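Local coordinates for SidF, inhibitor of growth family, member 3 (Legionella pneumophila subsp. pneumophila, PDB 4FYE), which probably acts as a phosphoinositide phosphatase, removing a phosphate from the inositol ring of membrane phosphatidylinositol phosphates, at residues Thr211-Gln214 with Gln215-Gly219; Arg273-Tyr276 with Ser277-Lys280; Ala282-Tyr285 with Lys286-Ala289; Ile296-Glu299 with Glu300-Gln303; Ser508-Glu511 with Glu512-Gly516. The protein carries 1 engineered substitution. One frame throughout, in Å; residues are numbered along the deposited sequence.

Contact 1: residues Thr211-Gln214 with Gln215-Gly219; sequences TKRQ and QRLMG
T211 and Q215 meet at the start of the short helix 212-216. T211 is the N-cap, and with Q214 it forms a capping box. The backbone bonds are helical. Q215 N donates to T211 O at 2.8 Å, R216 N donates to K212 O, and L217 N donates to R213 O at 3.2 Å. L217 is the first residue after the helix to leave helical angles.

The cap is a pair of reciprocal bonds. Q214 N donates to T211 OG1 at 3.2 Å and with a straight N-H. In return Q214 OE1 accepts from T211 N at 2.8 Å, the donor tilted 18° from the carbonyl plane. Q214 reaches back with CG beside its own N (chi1 -75°) and an extended chain. Its NE2 is taken by E300 of helix 284-311. With both ends bonded, the amide has little freedom to rotate.

The charged pair is R213 and R216. R213 NH1 and R216 NH2 lie 4.4 Å apart, and the guanidinium planes are turned 60° to each other. Salt bridges from R213 to E299 and from R216 to E222 would offset the like charges.

Side-chain packing follows. R213 and L217 run side by side, with R213 CG 4.2 Å from L217 CD1. M218 approaches the backbone of the preceding turn, and its CG lies 3.1 Å from Q214 O.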
loop_
_atom_site.group_PDB
_atom_site.type_symbol
_atom_site.label_atom_id
_atom_site.label_comp_id
_atom_site.label_asym_id
_atom_site.label_seq_id
_atom_site.Cartn_x
_atom_site.Cartn_y
_atom_site.Cartn_z
ATOM N N THR A 211 -10.725 -6.645 -13.977
ATOM C CA THR A 211 -12.172 -6.463 -14.195
ATOM C C THR A 211 -12.593 -7.016 -15.557
ATOM O O THR A 211 -11.754 -7.230 -16.427
ATOM C CB THR A 211 -12.597 -5.005 -14.196
ATOM O OG1 THR A 211 -11.878 -4.320 -15.206
ATOM C CG2 THR A 211 -12.338 -4.328 -12.854
ATOM N N LYS A 212 -13.879 -7.248 -15.762
ATOM C CA LYS A 212 -14.259 -7.807 -17.028
ATOM C C LYS A 212 -13.907 -6.837 -18.150
ATOM O O LYS A 212 -13.429 -7.247 -19.190
ATOM C CB LYS A 212 -15.732 -8.254 -17.063
ATOM C CG LYS A 212 -15.979 -9.359 -16.061
ATOM C CD LYS A 212 -16.914 -10.428 -16.568
ATOM C CE LYS A 212 -17.401 -11.331 -15.441
ATOM N NZ LYS A 212 -18.786 -11.880 -15.722
ATOM N N ARG A 213 -14.163 -5.557 -17.931
ATOM C CA ARG A 213 -13.792 -4.553 -18.902
ATOM C C ARG A 213 -12.313 -4.664 -19.290
ATOM O O ARG A 213 -11.992 -4.713 -20.463
ATOM C CB ARG A 213 -14.066 -3.170 -18.347
ATOM C CG ARG A 213 -13.920 -2.058 -19.358
ATOM C CD ARG A 213 -13.661 -0.773 -18.620
ATOM N NE ARG A 213 -14.819 -0.435 -17.822
ATOM C CZ ARG A 213 -15.909 0.145 -18.315
ATOM N NH1 ARG A 213 -15.975 0.449 -19.608
ATOM N NH2 ARG A 213 -16.925 0.429 -17.512
ATOM N N GLN A 214 -11.412 -4.715 -18.321
ATOM C CA GLN A 214 -9.992 -4.939 -18.636
ATOM C C GLN A 214 -9.805 -6.252 -19.419
ATOM O O GLN A 214 -9.074 -6.318 -20.393
ATOM C CB GLN A 214 -9.142 -4.981 -17.357
ATOM C CG GLN A 214 -8.885 -3.640 -16.695
ATOM C CD GLN A 214 -8.411 -3.798 -15.255
ATOM O OE1 GLN A 214 -8.758 -4.781 -14.593
ATOM N NE2 GLN A 214 -7.674 -2.797 -14.743
ATOM N N GLN A 215 -10.497 -7.287 -18.978
ATOM C CA GLN A 215 -10.337 -8.599 -19.536
ATOM C C GLN A 215 -10.578 -8.563 -21.049
ATOM O O GLN A 215 -9.762 -9.097 -21.800
ATOM C CB GLN A 215 -11.232 -9.603 -18.789
ATOM C CG GLN A 215 -10.740 -11.056 -18.736
ATOM C CD GLN A 215 -9.264 -11.254 -18.297
ATOM O OE1 GLN A 215 -8.989 -11.676 -17.169
ATOM N NE2 GLN A 215 -8.317 -10.987 -19.208
ATOM N N ARG A 216 -11.629 -7.894 -21.516
ATOM C CA ARG A 216 -11.886 -7.870 -22.956
ATOM C C ARG A 216 -11.102 -6.803 -23.770
ATOM O O ARG A 216 -10.951 -6.954 -24.984
ATOM C CB ARG A 216 -13.378 -7.800 -23.247
ATOM C CG ARG A 216 -13.965 -6.435 -22.974
ATOM C CD ARG A 216 -15.444 -6.363 -23.278
ATOM N NE ARG A 216 -16.107 -5.416 -22.388
ATOM C CZ ARG A 216 -16.110 -4.089 -22.553
ATOM N NH1 ARG A 216 -15.465 -3.511 -23.591
ATOM N NH2 ARG A 216 -16.761 -3.340 -21.654
ATOM N N LEU A 217 -10.615 -5.733 -23.129
ATOM C CA LEU A 217 -9.660 -4.844 -23.801
ATOM C C LEU A 217 -8.270 -5.457 -23.829
ATOM O O LEU A 217 -7.291 -4.745 -23.849
ATOM C CB LEU A 217 -9.583 -3.438 -23.172
ATOM C CG LEU A 217 -10.821 -2.556 -22.909
ATOM C CD1 LEU A 217 -10.522 -1.627 -21.747
ATOM C CD2 LEU A 217 -11.296 -1.738 -24.091
ATOM N N MET A 218 -8.158 -6.774 -23.808
ATOM C CA MET A 218 -6.829 -7.374 -23.914
ATOM C C MET A 218 -6.872 -8.552 -24.865
ATOM O O MET A 218 -6.190 -9.552 -24.639
ATOM C CB MET A 218 -6.292 -7.796 -22.545
ATOM C CG MET A 218 -6.268 -6.663 -21.545
ATOM S SD MET A 218 -5.093 -6.819 -20.197
ATOM C CE MET A 218 -5.781 -8.143 -19.195
ATOM N N GLY A 219 -7.668 -8.422 -25.931
ATOM C CA GLY A 219 -7.939 -9.530 -26.850
ATOM C C GLY A 219 -8.098 -10.835 -26.078
ATOM O O GLY A 219 -7.482 -11.837 -26.447
#

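Contact 2: residues Arg273-Tyr276 with Ser277-Lys280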
loop_
_atom_site.group_PDB
_atom_site.type_symbol
_atom_site.label_atom_id
_atom_site.label_comp_id
_atom_site.label_asym_id
_atom_site.label_seq_id
_atom_site.Cartn_x
_atom_site.Cartn_y
_atom_site.Cartn_z
ATOM N N ARG A 273 -1.471 4.023 -10.719
ATOM C CA ARG A 273 -2.619 3.376 -11.319
ATOM C C ARG A 273 -2.526 3.620 -12.788
ATOM O O ARG A 273 -3.378 3.210 -13.560
ATOM C CB ARG A 273 -3.899 4.021 -10.825
ATOM C CG ARG A 273 -4.432 3.450 -9.536
ATOM C CD ARG A 273 -5.147 4.519 -8.752
ATOM N NE ARG A 273 -4.662 4.560 -7.390
ATOM C CZ ARG A 273 -5.439 4.449 -6.329
ATOM N NH1 ARG A 273 -6.740 4.296 -6.478
ATOM N NH2 ARG A 273 -4.914 4.491 -5.122
ATOM N N MET A 274 -1.495 4.349 -13.165
ATOM C CA MET A 274 -1.381 4.783 -14.490
ATOM C C MET A 274 -0.085 4.324 -14.995
ATOM O O MET A 274 0.880 4.286 -14.259
ATOM C CB MET A 274 -1.445 6.263 -14.512
ATOM C CG MET A 274 -0.468 6.882 -13.582
ATOM S SD MET A 274 -0.184 8.476 -14.360
ATOM C CE MET A 274 -1.522 9.309 -13.524
ATOM N N PRO A 275 -0.058 3.958 -16.274
ATOM C CA PRO A 275 1.201 3.536 -16.842
ATOM C C PRO A 275 2.095 4.760 -17.110
ATOM O O PRO A 275 2.079 5.374 -18.185
ATOM C CB PRO A 275 0.782 2.799 -18.120
ATOM C CG PRO A 275 -0.680 3.112 -18.342
ATOM C CD PRO A 275 -1.131 4.065 -17.283
ATOM N N TYR A 276 2.833 5.108 -16.078
ATOM C CA TYR A 276 3.883 6.123 -16.083
ATOM C C TYR A 276 4.785 6.232 -17.334
ATOM O O TYR A 276 4.922 7.313 -17.907
ATOM C CB TYR A 276 4.781 5.900 -14.847
ATOM C CG TYR A 276 5.198 4.441 -14.512
ATOM C CD1 TYR A 276 4.866 3.337 -15.342
ATOM C CD2 TYR A 276 5.950 4.180 -13.366
ATOM C CE1 TYR A 276 5.258 2.040 -15.011
ATOM C CE2 TYR A 276 6.344 2.897 -13.028
ATOM C CZ TYR A 276 6.004 1.836 -13.844
ATOM O OH TYR A 276 6.423 0.589 -13.466
ATOM N N SER A 277 5.358 5.105 -17.738
ATOM C CA SER A 277 6.399 5.052 -18.756
ATOM C C SER A 277 5.939 5.566 -20.111
ATOM O O SER A 277 6.683 6.222 -20.831
ATOM C CB SER A 277 6.907 3.620 -18.899
ATOM O OG SER A 277 5.826 2.711 -18.982
ATOM N N ASP A 278 4.700 5.265 -20.450
ATOM C CA ASP A 278 4.162 5.592 -21.754
ATOM C C ASP A 278 4.114 7.105 -21.928
ATOM O O ASP A 278 3.967 7.610 -23.035
ATOM C CB ASP A 278 2.777 4.971 -21.926
ATOM C CG ASP A 278 2.809 3.455 -21.865
ATOM O OD1 ASP A 278 2.894 2.817 -22.932
ATOM O OD2 ASP A 278 2.755 2.899 -20.752
ATOM N N PHE A 279 4.236 7.815 -20.814
ATOM C CA PHE A 279 4.031 9.259 -20.734
ATOM C C PHE A 279 4.935 10.172 -21.568
ATOM O O PHE A 279 4.488 11.210 -22.040
ATOM C CB PHE A 279 4.101 9.701 -19.277
ATOM C CG PHE A 279 2.901 10.464 -18.827
ATOM C CD1 PHE A 279 2.569 11.659 -19.424
ATOM C CD2 PHE A 279 2.098 9.977 -17.817
ATOM C CE1 PHE A 279 1.460 12.365 -19.017
ATOM C CE2 PHE A 279 0.985 10.677 -17.406
ATOM C CZ PHE A 279 0.666 11.874 -18.006
ATOM N N LYS A 280 6.205 9.831 -21.714
ATOM C CA LYS A 280 7.157 10.757 -22.317
ATOM C C LYS A 280 6.824 11.154 -23.752
ATOM O O LYS A 280 6.415 10.324 -24.563
ATOM C CB LYS A 280 8.555 10.149 -22.293
ATOM C CG LYS A 280 8.767 9.062 -23.333
ATOM C CD LYS A 280 10.243 8.872 -23.647
ATOM C CE LYS A 280 10.463 8.518 -25.111
ATOM N NZ LYS A 280 11.907 8.425 -25.466
#
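M274 and F279 form a Met-aromatic contact in the loop between strand 260-268 and helix 284-311. The sulfur comes in at the ring edge, not over a face. M274 SD is 3.9 Å from F279 CE2. It lies 5.2 Å from the F279 ring centroid, 86° off the ring normal. M274 gets there with CG wedged between its backbone N and carbonyl carbon (chi1 53°) and a bend at chi3 that turns the methyl aside. This is the tight, buried part of the contact. E375 of helix 373-387 touches both side chains, and helix 284-311 covers them through T294 and I290.

Between the two residues the backbone turns twice. P275 is the centre of an inverse gamma turn, in which Y276 N makes a weak bond to M274 O at 2.8 Å. A 3-10 segment at residues 277-279 follows. The bond from D278 N to P275 O is weak and long, at 3.5 Å. F279 N also donates to Y276 O, though that oxygen is less surely placed.

The other side is more open. S277 is exposed and Y276 partly so. The Y276 ring lies beside S277, with Y276 CD1 3.8 Å from S277 OG. D278 bends back over the proline. One carboxylate oxygen, OD1, accepts from the backbone N of L239, which would help hold the carboxylate in this direction. The other, D278 OD2, rests 3.3 Å from P275 CB.

Contact 3: residues Ala282-Tyr285 with Lys286-Ala289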
loop_
_atom_site.group_PDB
_atom_site.type_symbol
_atom_site.label_atom_id
_atom_site.label_comp_id
_atom_site.label_asym_id
_atom_site.label_seq_id
_atom_site.Cartn_x
_atom_site.Cartn_y
_atom_site.Cartn_z
ATOM N N ALA A 282 4.458 12.804 -25.324
ATOM C CA ALA A 282 3.173 12.336 -25.790
ATOM C C ALA A 282 2.230 13.471 -26.192
ATOM O O ALA A 282 2.168 14.502 -25.534
ATOM C CB ALA A 282 2.533 11.476 -24.728
ATOM N N ASP A 283 1.493 13.258 -27.275
ATOM C CA ASP A 283 0.469 14.193 -27.755
ATOM C C ASP A 283 -0.727 14.213 -26.815
ATOM O O ASP A 283 -0.879 13.337 -25.959
ATOM C CB ASP A 283 -0.009 13.764 -29.151
ATOM C CG ASP A 283 -0.234 12.250 -29.244
ATOM O OD1 ASP A 283 0.661 11.484 -28.789
ATOM O OD2 ASP A 283 -1.294 11.817 -29.743
ATOM N N ASP A 284 -1.593 15.195 -26.986
ATOM C CA ASP A 284 -2.744 15.325 -26.114
ATOM C C ASP A 284 -3.644 14.085 -26.134
ATOM O O ASP A 284 -4.287 13.754 -25.130
ATOM C CB ASP A 284 -3.544 16.573 -26.473
ATOM C CG ASP A 284 -3.259 17.737 -25.542
ATOM O OD1 ASP A 284 -2.255 17.713 -24.782
ATOM O OD2 ASP A 284 -4.064 18.687 -25.581
ATOM N N TYR A 285 -3.684 13.404 -27.280
ATOM C CA TYR A 285 -4.444 12.170 -27.425
ATOM C C TYR A 285 -3.871 11.142 -26.471
ATOM O O TYR A 285 -4.556 10.692 -25.553
ATOM C CB TYR A 285 -4.401 11.621 -28.860
ATOM C CG TYR A 285 -5.078 12.454 -29.922
ATOM C CD1 TYR A 285 -6.358 12.968 -29.729
ATOM C CD2 TYR A 285 -4.448 12.687 -31.154
ATOM C CE1 TYR A 285 -6.981 13.724 -30.728
ATOM C CE2 TYR A 285 -5.062 13.440 -32.163
ATOM C CZ TYR A 285 -6.325 13.962 -31.942
ATOM O OH TYR A 285 -6.949 14.701 -32.930
ATOM N N LYS A 286 -2.608 10.795 -26.684
ATOM C CA LYS A 286 -1.929 9.855 -25.823
ATOM C C LYS A 286 -2.158 10.142 -24.339
ATOM O O LYS A 286 -2.293 9.207 -23.565
ATOM C CB LYS A 286 -0.447 9.807 -26.130
ATOM C CG LYS A 286 0.347 8.929 -25.178
ATOM C CD LYS A 286 0.301 7.462 -25.578
ATOM C CE LYS A 286 1.434 7.104 -26.528
ATOM N NZ LYS A 286 2.729 7.142 -25.801
ATOM N N LYS A 287 -2.236 11.419 -23.964
ATOM C CA LYS A 287 -2.478 11.805 -22.569
ATOM C C LYS A 287 -3.892 11.447 -22.151
ATOM O O LYS A 287 -4.128 10.970 -21.029
ATOM C CB LYS A 287 -2.241 13.291 -22.332
ATOM C CG LYS A 287 -0.788 13.636 -22.208
ATOM C CD LYS A 287 -0.624 15.088 -21.835
ATOM C CE LYS A 287 0.847 15.454 -21.850
ATOM N NZ LYS A 287 1.008 16.896 -22.156
ATOM N N LEU A 288 -4.846 11.673 -23.036
ATOM C CA LEU A 288 -6.213 11.320 -22.677
ATOM C C LEU A 288 -6.359 9.805 -22.571
ATOM O O LEU A 288 -7.063 9.316 -21.701
ATOM C CB LEU A 288 -7.218 11.916 -23.649
ATOM C CG LEU A 288 -8.459 12.615 -23.101
ATOM C CD1 LEU A 288 -9.607 12.331 -24.054
ATOM C CD2 LEU A 288 -8.830 12.232 -21.686
ATOM N N ALA A 289 -5.648 9.069 -23.410
ATOM C CA ALA A 289 -5.591 7.629 -23.299
ATOM C C ALA A 289 -5.133 7.190 -21.883
ATOM O O ALA A 289 -5.745 6.303 -21.224
ATOM C CB ALA A 289 -4.672 7.092 -24.371
#
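The contact is the N-terminus of helix 284-311, with D283 as its N-cap. D283 OD2 accepts from K286 N at 3.5 Å, a weak but straight bond with an N-H...O angle of 165°. The D283 side chain crosses that of K286 at about a right angle, and D283 OD1 sits 3.3 Å from K286 CB. Regular helix bonds follow. K287 N donates to D283 O at 3.1 Å, L288 N to D284 O, and A289 N to Y285 O at 2.9 Å.

A282, just before the cap, packs its methyl on the lysine. A282 CB is 3.4 Å from K286 CG. K286 has CG anti to N (chi1 175°), then bends at each later torsion. This curls its amine away to the carbonyl O of D278 in the preceding loop. K287 is extended instead, and K287 NZ stays 4.3 Å from D284 OD1, beyond a salt bridge. Y285 turns to helices 482-514 and 522-583, touching Y509 and D526.

The acidic groups of D283 and D284 gather where the helix presents its first amide N-H groups. Their negative charge would probably be favoured there by the helix dipole, even though the capping bond is weak.

Contact 4: residues Ile296-Glu299 with Glu300-Gln303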
loop_
_atom_site.group_PDB
_atom_site.type_symbol
_atom_site.label_atom_id
_atom_site.label_comp_id
_atom_site.label_asym_id
_atom_site.label_seq_id
_atom_site.Cartn_x
_atom_site.Cartn_y
_atom_site.Cartn_z
ATOM N N ILE A 296 -9.991 3.191 -15.831
ATOM C CA ILE A 296 -10.084 1.765 -15.941
ATOM C C ILE A 296 -9.477 1.030 -14.695
ATOM O O ILE A 296 -10.183 0.252 -13.996
ATOM C CB ILE A 296 -9.496 1.347 -17.295
ATOM C CG1 ILE A 296 -10.531 1.674 -18.398
ATOM C CG2 ILE A 296 -9.115 -0.118 -17.287
ATOM C CD1 ILE A 296 -9.990 1.636 -19.816
ATOM N N ASN A 297 -8.210 1.300 -14.390
ATOM C CA ASN A 297 -7.601 0.806 -13.169
ATOM C C ASN A 297 -8.285 1.270 -11.905
ATOM O O ASN A 297 -8.382 0.487 -10.958
ATOM C CB ASN A 297 -6.185 1.238 -13.133
ATOM C CG ASN A 297 -5.366 0.558 -14.180
ATOM O OD1 ASN A 297 -5.814 -0.414 -14.842
ATOM N ND2 ASN A 297 -4.134 1.041 -14.334
ATOM N N GLN A 298 -8.795 2.511 -11.869
ATOM C CA GLN A 298 -9.643 2.894 -10.740
ATOM C C GLN A 298 -10.837 1.920 -10.545
ATOM O O GLN A 298 -11.164 1.592 -9.415
ATOM C CB GLN A 298 -10.175 4.316 -10.856
ATOM C CG GLN A 298 -10.783 4.769 -9.535
ATOM C CD GLN A 298 -9.816 4.651 -8.367
ATOM O OE1 GLN A 298 -8.623 4.881 -8.531
ATOM N NE2 GLN A 298 -10.338 4.355 -7.168
ATOM N N GLU A 299 -11.490 1.449 -11.609
ATOM C CA GLU A 299 -12.540 0.485 -11.363
ATOM C C GLU A 299 -12.043 -0.842 -10.792
ATOM O O GLU A 299 -12.673 -1.377 -9.868
ATOM C CB GLU A 299 -13.669 0.401 -12.434
ATOM C CG GLU A 299 -13.328 -0.203 -13.797
ATOM C CD GLU A 299 -14.568 -0.546 -14.657
ATOM O OE1 GLU A 299 -14.481 -1.484 -15.473
ATOM O OE2 GLU A 299 -15.638 0.088 -14.565
ATOM N N GLU A 300 -10.853 -1.285 -11.185
ATOM C CA GLU A 300 -10.280 -2.495 -10.609
ATOM C C GLU A 300 -10.062 -2.313 -9.129
ATOM O O GLU A 300 -10.375 -3.179 -8.327
ATOM C CB GLU A 300 -8.989 -2.884 -11.302
ATOM C CG GLU A 300 -8.376 -4.238 -10.871
ATOM C CD GLU A 300 -6.868 -4.391 -11.194
ATOM O OE1 GLU A 300 -6.180 -5.225 -10.536
ATOM O OE2 GLU A 300 -6.325 -3.675 -12.078
ATOM N N VAL A 301 -9.554 -1.151 -8.753
ATOM C CA VAL A 301 -9.429 -0.820 -7.346
ATOM C C VAL A 301 -10.772 -0.926 -6.603
ATOM O O VAL A 301 -10.780 -1.306 -5.441
ATOM C CB VAL A 301 -8.805 0.604 -7.159
ATOM C CG1 VAL A 301 -8.950 1.166 -5.721
ATOM C CG2 VAL A 301 -7.380 0.574 -7.612
ATOM N N ILE A 302 -11.881 -0.552 -7.240
ATOM C CA ILE A 302 -13.198 -0.670 -6.586
ATOM C C ILE A 302 -13.522 -2.129 -6.423
ATOM O O ILE A 302 -13.991 -2.573 -5.390
ATOM C CB ILE A 302 -14.310 0.033 -7.348
ATOM C CG1 ILE A 302 -13.908 1.488 -7.555
ATOM C CG2 ILE A 302 -15.662 -0.130 -6.625
ATOM C CD1 ILE A 302 -15.055 2.428 -7.743
ATOM N N GLN A 303 -13.216 -2.898 -7.436
ATOM C CA GLN A 303 -13.470 -4.289 -7.357
ATOM C C GLN A 303 -12.676 -4.951 -6.212
ATOM O O GLN A 303 -13.221 -5.781 -5.462
ATOM C CB GLN A 303 -13.129 -4.932 -8.689
ATOM C CG GLN A 303 -13.468 -6.405 -8.713
ATOM C CD GLN A 303 -13.334 -6.988 -10.080
ATOM O OE1 GLN A 303 -12.287 -7.557 -10.391
ATOM N NE2 GLN A 303 -14.362 -6.826 -10.918
#
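Q298 and V301 touch in the middle of helix 284-311, one turn apart on a fully buried stretch.

The backbone bonds are regular alpha-helical. E300 N donates to I296 O at 3.3 Å. V301 N donates to N297 O at 3.0 Å, and I302 N to Q298 O. E299 O takes two donors: Q303 N at 2.9 Å and, weakly, I302 N.

The side-chain contacts are a few van der Waals touches. Q298 starts with CG anti to N and then bends at chi2 (55°), which swings its amide forward along the helix, towards V301. Q298 NE2 comes to 3.8 Å from V301 CG1. V301 CG2 and I302 CG1 lean on carbonyls of the previous turn, I302 CG1 at 3.3 Å from Q298 O.

The polar ends bind other parts of the fold. Q298 OE1 accepts from R273 and its NE2 donates to E356, so both ends of this buried amide are satisfied. N297 ND2 donates to the carbonyl O of R273. N297 OD1 and E300 OE2 take successive backbone amides of one loop, those of G242 and N243. Q214 NE2 also bonds to E300 OE2 and, weakly, to N297 OD1. N297 OD1 lies 4.3 Å from E300 OE2.

Contact 5: residues Ser508-Glu511 with Glu512-Gly516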
loop_
_atom_site.group_PDB
_atom_site.type_symbol
_atom_site.label_atom_id
_atom_site.label_comp_id
_atom_site.label_asym_id
_atom_site.label_seq_id
_atom_site.Cartn_x
_atom_site.Cartn_y
_atom_site.Cartn_z
ATOM N N SER A 508 -15.414 5.068 -23.648
ATOM C CA SER A 508 -15.584 5.040 -25.115
ATOM C C SER A 508 -14.339 5.595 -25.799
ATOM O O SER A 508 -13.836 4.999 -26.773
ATOM C CB SER A 508 -16.834 5.779 -25.587
ATOM O OG SER A 508 -18.004 5.134 -25.126
ATOM N N TYR A 509 -13.813 6.713 -25.297
ATOM C CA TYR A 509 -12.679 7.251 -25.983
ATOM C C TYR A 509 -11.536 6.236 -26.028
ATOM O O TYR A 509 -10.880 6.108 -27.050
ATOM C CB TYR A 509 -12.229 8.577 -25.395
ATOM C CG TYR A 509 -10.872 9.004 -25.923
ATOM C CD1 TYR A 509 -9.700 8.502 -25.366
ATOM C CD2 TYR A 509 -10.756 9.889 -26.981
ATOM C CE1 TYR A 509 -8.460 8.863 -25.844
ATOM C CE2 TYR A 509 -9.501 10.264 -27.458
ATOM C CZ TYR A 509 -8.360 9.747 -26.877
ATOM O OH TYR A 509 -7.110 10.098 -27.333
ATOM N N PHE A 510 -11.285 5.512 -24.936
ATOM C CA PHE A 510 -10.187 4.532 -24.972
ATOM C C PHE A 510 -10.446 3.357 -25.924
ATOM O O PHE A 510 -9.508 2.884 -26.558
ATOM C CB PHE A 510 -9.791 4.020 -23.569
ATOM C CG PHE A 510 -8.639 3.041 -23.584
ATOM C CD1 PHE A 510 -8.860 1.663 -23.667
ATOM C CD2 PHE A 510 -7.327 3.486 -23.513
ATOM C CE1 PHE A 510 -7.790 0.749 -23.663
ATOM C CE2 PHE A 510 -6.253 2.576 -23.484
ATOM C CZ PHE A 510 -6.489 1.206 -23.582
ATOM N N GLU A 511 -11.699 2.887 -25.977
ATOM C CA GLU A 511 -12.155 1.793 -26.890
ATOM C C GLU A 511 -11.709 1.995 -28.339
ATOM O O GLU A 511 -11.260 1.039 -28.969
ATOM C CB GLU A 511 -13.688 1.583 -26.832
ATOM C CG GLU A 511 -14.170 0.710 -25.655
ATOM C CD GLU A 511 -15.687 0.778 -25.391
ATOM O OE1 GLU A 511 -16.481 0.784 -26.367
ATOM O OE2 GLU A 511 -16.100 0.822 -24.198
ATOM N N GLU A 512 -11.825 3.243 -28.827
ATOM C CA GLU A 512 -11.371 3.646 -30.171
ATOM C C GLU A 512 -9.867 3.843 -30.231
ATOM O O GLU A 512 -9.207 3.336 -31.150
ATOM C CB GLU A 512 -12.037 4.955 -30.639
ATOM C CG GLU A 512 -13.304 4.812 -31.468
ATOM C CD GLU A 512 -13.143 3.971 -32.736
ATOM O OE1 GLU A 512 -12.451 4.407 -33.701
ATOM O OE2 GLU A 512 -13.753 2.872 -32.773
ATOM N N TYR A 513 -9.332 4.605 -29.268
ATOM C CA TYR A 513 -7.918 4.900 -29.259
ATOM C C TYR A 513 -7.134 3.608 -29.240
ATOM O O TYR A 513 -6.068 3.497 -29.857
ATOM C CB TYR A 513 -7.522 5.793 -28.084
ATOM C CG TYR A 513 -6.018 6.147 -28.082
ATOM C CD1 TYR A 513 -5.077 5.265 -27.545
ATOM C CD2 TYR A 513 -5.541 7.352 -28.635
ATOM C CE1 TYR A 513 -3.729 5.556 -27.546
ATOM C CE2 TYR A 513 -4.185 7.656 -28.627
ATOM C CZ TYR A 513 -3.292 6.748 -28.078
ATOM O OH TYR A 513 -1.946 6.999 -28.032
ATOM N N GLN A 514 -7.669 2.626 -28.537
ATOM C CA GLN A 514 -6.945 1.393 -28.356
ATOM C C GLN A 514 -6.625 0.681 -29.677
ATOM O O GLN A 514 -5.504 0.252 -29.874
ATOM C CB GLN A 514 -7.665 0.479 -27.370
ATOM C CG GLN A 514 -6.809 -0.696 -26.962
ATOM C CD GLN A 514 -7.522 -2.011 -27.199
ATOM O OE1 GLN A 514 -7.280 -2.994 -26.487
ATOM N NE2 GLN A 514 -8.407 -2.043 -28.212
ATOM N N LYS A 515 -7.585 0.575 -30.587
ATOM C CA LYS A 515 -7.290 -0.049 -31.882
ATOM C C LYS A 515 -6.213 0.720 -32.621
ATOM O O LYS A 515 -5.783 1.789 -32.182
ATOM C CB LYS A 515 -8.540 -0.249 -32.752
ATOM C CG LYS A 515 -9.607 0.825 -32.638
ATOM C CD LYS A 515 -10.926 0.385 -33.284
ATOM C CE LYS A 515 -11.883 -0.323 -32.310
ATOM N NZ LYS A 515 -13.178 -0.729 -32.939
ATOM N N GLY A 516 -5.749 0.159 -33.726
ATOM C CA GLY A 516 -4.658 0.779 -34.476
ATOM C C GLY A 516 -5.084 2.019 -35.244
ATOM O O GLY A 516 -6.274 2.220 -35.513
#
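One face of the F510 ring is covered by Q514, one turn further along helix 482-514. This is a CH-pi contact: Q514 CB lies 4.1 Å from the F510 ring centroid, 27° off the normal. The aliphatic part of Q514 crosses the ring on a slant, and its CG is 3.7 Å from F510 CE1. At the F510 side chain this helix also meets A292 and V293 of helix 284-311.

The rings of Y509 and Y513 lie side by side and point the same way. Y509 CE1 touches Y513 CB, and Y509 OH comes to 3.4 Å from Y513 CD2. Both tyrosines have CG anti to N (chi1 168° and -179°), which sends both rings out to the same side of the helix. Y509 also packs on L525 and K529 of helix 522-583, consistent with the predicted coiled coil of this region.

Backbone bonds tie the two turns together. Y513 N donates to Y509 O at 3.1 Å, and Q514 N to F510 O at 2.7 Å. E512 N to S508 O is weak.

Beyond Q514, K515 bends back, with K515 CE 3.7 Å from E511 O. The K515 amine makes a long salt bridge with E512, NZ to OE2 at 3.7 Å.

In the fold
The contacts follow one another along the chain in the order 1, 2, 3, 4, 5. Contacts 3 and 4 share helix 284-311, with centres about 21 Å apart. Contact 3 lies at its start and contact 4, about 15 Å from the chain centre, deeper inside. The other three touch this helix. Contact 1 meets contact 4 through R213 and E299, with centres about 12 Å apart. Contact 2, in the loop before the helix, meets both 3 and 4. Contact 5, near the end of helix 482-514, lies against contact 3 and reaches contact 1 through L217. Helix 284-311 thus joins helix 212-216 and the loop after strand 260-268 to helix 482-514.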